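Local coordinates for cycloserine biosynthesis protein DcsG (Streptomyces lavendulae, PDB 6JIL) that cyclises O-ureido-D-serine to the antibiotic D-cycloserine at the expense of ATP, as a magnesium-dependent ligase of the ATP-grasp family, at residues A[96-104]-A[232-243]. Numbering follows the deposited sequence.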
loop_
_atom_site.group_PDB
_atom_site.type_symbol
_atom_site.label_atom_id
_atom_site.label_comp_id
_atom_site.label_asym_id
_atom_site.label_seq_id
_atom_site.Cartn_x
_atom_site.Cartn_y
_atom_site.Cartn_z
ATOM N N ALA A 96 -3.396 3.154 -12.537
ATOM C CA ALA A 96 -3.567 3.529 -13.941
ATOM C C ALA A 96 -2.206 3.820 -14.564
ATOM O O ALA A 96 -1.992 3.575 -15.752
ATOM C CB ALA A 96 -4.476 4.743 -14.063
ATOM N N ASP A 97 -1.288 4.347 -13.761
ATOM C CA ASP A 97 0.054 4.636 -14.241
ATOM C C ASP A 97 0.749 3.301 -14.486
ATOM O O ASP A 97 1.501 3.147 -15.452
ATOM C CB ASP A 97 0.828 5.459 -13.209
ATOM C CG ASP A 97 0.274 6.871 -13.050
ATOM O OD1 ASP A 97 -0.029 7.276 -11.905
ATOM O OD2 ASP A 97 0.151 7.580 -14.070
ATOM N N LEU A 98 0.484 2.329 -13.615
ATOM C CA LEU A 98 1.077 1.006 -13.769
ATOM C C LEU A 98 0.556 0.367 -15.046
ATOM O O LEU A 98 1.316 -0.248 -15.790
ATOM C CB LEU A 98 0.739 0.103 -12.582
ATOM C CG LEU A 98 1.415 0.467 -11.259
ATOM C CD1 LEU A 98 1.051 -0.560 -10.183
ATOM C CD2 LEU A 98 2.920 0.520 -11.463
ATOM N N ALA A 99 -0.743 0.517 -15.294
ATOM C CA ALA A 99 -1.353 -0.053 -16.485
ATOM C C ALA A 99 -0.756 0.557 -17.756
ATOM O O ALA A 99 -0.586 -0.137 -18.761
ATOM C CB ALA A 99 -2.860 0.161 -16.456
ATOM N N ALA A 100 -0.423 1.844 -17.705
ATOM C CA ALA A 100 0.149 2.537 -18.855
ATOM C C ALA A 100 1.568 2.061 -19.152
ATOM O O ALA A 100 2.082 2.285 -20.248
ATOM C CB ALA A 100 0.144 4.042 -18.618
ATOM N N HIS A 101 2.201 1.420 -18.171
ATOM C CA HIS A 101 3.555 0.906 -18.349
ATOM C C HIS A 101 3.556 -0.584 -18.668
ATOM O O HIS A 101 4.591 -1.241 -18.579
ATOM C CB HIS A 101 4.404 1.141 -17.097
ATOM C CG HIS A 101 4.931 2.536 -16.970
ATOM N ND1 HIS A 101 4.115 3.624 -16.753
ATOM C CD2 HIS A 101 6.192 3.022 -17.053
ATOM C CE1 HIS A 101 4.849 4.721 -16.707
ATOM N NE2 HIS A 101 6.112 4.382 -16.886
ATOM N N GLY A 102 2.400 -1.127 -19.023
ATOM C CA GLY A 102 2.352 -2.539 -19.353
ATOM C C GLY A 102 2.228 -3.484 -18.173
ATOM O O GLY A 102 2.173 -4.696 -18.359
ATOM N N VAL A 103 2.186 -2.941 -16.958
ATOM C CA VAL A 103 2.043 -3.769 -15.759
ATOM C C VAL A 103 0.591 -4.220 -15.624
ATOM O O VAL A 103 -0.321 -3.394 -15.595
ATOM C CB VAL A 103 2.407 -2.996 -14.475
ATOM C CG1 VAL A 103 2.191 -3.889 -13.249
ATOM C CG2 VAL A 103 3.843 -2.517 -14.543
ATOM N N PRO A 104 0.361 -5.539 -15.539
ATOM C CA PRO A 104 -0.993 -6.087 -15.404
ATOM C C PRO A 104 -1.637 -5.737 -14.066
ATOM O O PRO A 104 -1.111 -6.068 -13.013
ATOM C CB PRO A 104 -0.772 -7.591 -15.564
ATOM C CG PRO A 104 0.590 -7.781 -14.983
ATOM C CD PRO A 104 1.363 -6.618 -15.558
ATOM N N VAL A 232 6.276 -9.828 -12.302
ATOM C CA VAL A 232 5.276 -8.774 -12.345
ATOM C C VAL A 232 5.584 -7.715 -11.288
ATOM O O VAL A 232 5.564 -6.517 -11.576
ATOM C CB VAL A 232 3.846 -9.340 -12.130
ATOM C CG1 VAL A 232 2.867 -8.208 -11.863
ATOM C CG2 VAL A 232 3.402 -10.107 -13.364
ATOM N N ALA A 233 5.879 -8.155 -10.071
ATOM C CA ALA A 233 6.194 -7.237 -8.986
ATOM C C ALA A 233 7.330 -6.296 -9.367
ATOM O O ALA A 233 7.256 -5.096 -9.123
ATOM C CB ALA A 233 6.574 -8.021 -7.733
ATOM N N ALA A 234 8.388 -6.854 -9.954
ATOM C CA ALA A 234 9.552 -6.070 -10.365
ATOM C C ALA A 234 9.218 -5.088 -11.476
ATOM O O ALA A 234 9.865 -4.046 -11.595
ATOM C CB ALA A 234 10.682 -6.995 -10.819
ATOM N N ALA A 235 8.227 -5.423 -12.299
ATOM C CA ALA A 235 7.819 -4.529 -13.386
ATOM C C ALA A 235 7.077 -3.349 -12.782
ATOM O O ALA A 235 7.265 -2.208 -13.201
ATOM C CB ALA A 235 6.918 -5.255 -14.370
ATOM N N ALA A 236 6.233 -3.639 -11.794
ATOM C CA ALA A 236 5.468 -2.608 -11.119
ATOM C C ALA A 236 6.418 -1.598 -10.474
ATOM O O ALA A 236 6.185 -0.392 -10.532
ATOM C CB ALA A 236 4.571 -3.237 -10.063
ATOM N N LEU A 237 7.489 -2.097 -9.860
ATOM C CA LEU A 237 8.472 -1.236 -9.208
ATOM C C LEU A 237 9.240 -0.411 -10.237
ATOM O O LEU A 237 9.460 0.789 -10.046
ATOM C CB LEU A 237 9.450 -2.081 -8.378
ATOM C CG LEU A 237 8.877 -2.727 -7.107
ATOM C CD1 LEU A 237 9.869 -3.699 -6.497
ATOM C CD2 LEU A 237 8.529 -1.635 -6.105
ATOM N N ALA A 238 9.647 -1.049 -11.330
ATOM C CA ALA A 238 10.384 -0.341 -12.365
ATOM C C ALA A 238 9.493 0.742 -12.979
ATOM O O ALA A 238 9.957 1.836 -13.288
ATOM C CB ALA A 238 10.863 -1.318 -13.434
ATOM N N ALA A 239 8.209 0.439 -13.140
ATOM C CA ALA A 239 7.271 1.399 -13.707
ATOM C C ALA A 239 7.160 2.608 -12.786
ATOM O O ALA A 239 7.015 3.745 -13.247
ATOM C CB ALA A 239 5.903 0.756 -13.891
ATOM N N SER A 240 7.226 2.354 -11.481
ATOM C CA SER A 240 7.145 3.422 -10.488
ATOM C C SER A 240 8.398 4.287 -10.551
ATOM O O SER A 240 8.322 5.512 -10.503
ATOM C CB SER A 240 7.008 2.835 -9.081
ATOM O OG SER A 240 5.858 2.019 -8.990
ATOM N N VAL A 241 9.553 3.639 -10.648
ATOM C CA VAL A 241 10.813 4.356 -10.726
ATOM C C VAL A 241 10.830 5.256 -11.959
ATOM O O VAL A 241 11.213 6.420 -11.878
ATOM C CB VAL A 241 12.000 3.372 -10.799
ATOM C CG1 VAL A 241 13.285 4.125 -11.110
ATOM C CG2 VAL A 241 12.129 2.622 -9.481
ATOM N N ALA A 242 10.403 4.706 -13.094
ATOM C CA ALA A 242 10.371 5.439 -14.358
ATOM C C ALA A 242 9.362 6.589 -14.349
ATOM O O ALA A 242 9.670 7.712 -14.753
ATOM C CB ALA A 242 10.048 4.479 -15.500
ATOM N N HIS A 243 8.157 6.294 -13.882
ATOM C CA HIS A 243 7.086 7.274 -13.824
ATOM C C HIS A 243 7.431 8.518 -13.017
ATOM O O HIS A 243 7.119 9.634 -13.429
ATOM C CB HIS A 243 5.836 6.639 -13.230
ATOM C CG HIS A 243 4.679 7.577 -13.133
ATOM N ND1 HIS A 243 3.939 7.960 -14.232
ATOM C CD2 HIS A 243 4.161 8.246 -12.076
ATOM C CE1 HIS A 243 3.015 8.824 -13.854
ATOM N NE2 HIS A 243 3.128 9.015 -12.552
#
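Apolar packing between V103, L98 and the alanine-rich surface of helix 232-243 carries the middle of this contact. The two methyls of V103 divide the work: CG1, anti to the backbone N, meets A236 CB at 4.0 Å, while CG2 settles by A235 and lies 3.9 Å from A239 CB. L98 uses one branch, CD2, which stands 3.5 Å from A236 O and also touches the A239 methyl. The A236 carbonyl is already gripped twice within its own helix, by S240 N and by S240 OG, which arrive from opposite faces of its plane. Further along, P104 CG meets V232 CG1 at 3.9 Å, with V232 CG2 close by.

In the ATP-grasp region, helix 227-244 packs on an antiparallel sheet, through A236, L237 and S240 on M270 of strand 265-271 and A233, A234 and L237 on strand 186-192; the end of helix 94-100 crosses it, the axes of 96-100 and 232-243 standing at 101°. Helix 96-100 ends in a Schellman motif with G102, at positive phi, as C-prime residue: V103 N bonds to L98 O and G102 N to A99 O. The chain then turns so that V103 also packs on V267 and P104 pairs through its backbone with that residue, in the strand that carries the magnesium ligands E269 and E271.

The remaining contacts involve two histidines. H101 packs its CB against A239 CB at 3.6 Å and has A239 O over one ring face; its ND1 donates to D97 O (3.0 Å), a bond that restrains the ring's rotation. D97 lies over a face of the H243 ring, with a CH-pi contact from CB 12° off the ring normal and carboxylate and ring planes 34° apart. W88 donates NE1 to D97 OD1 and meets the H243 ring.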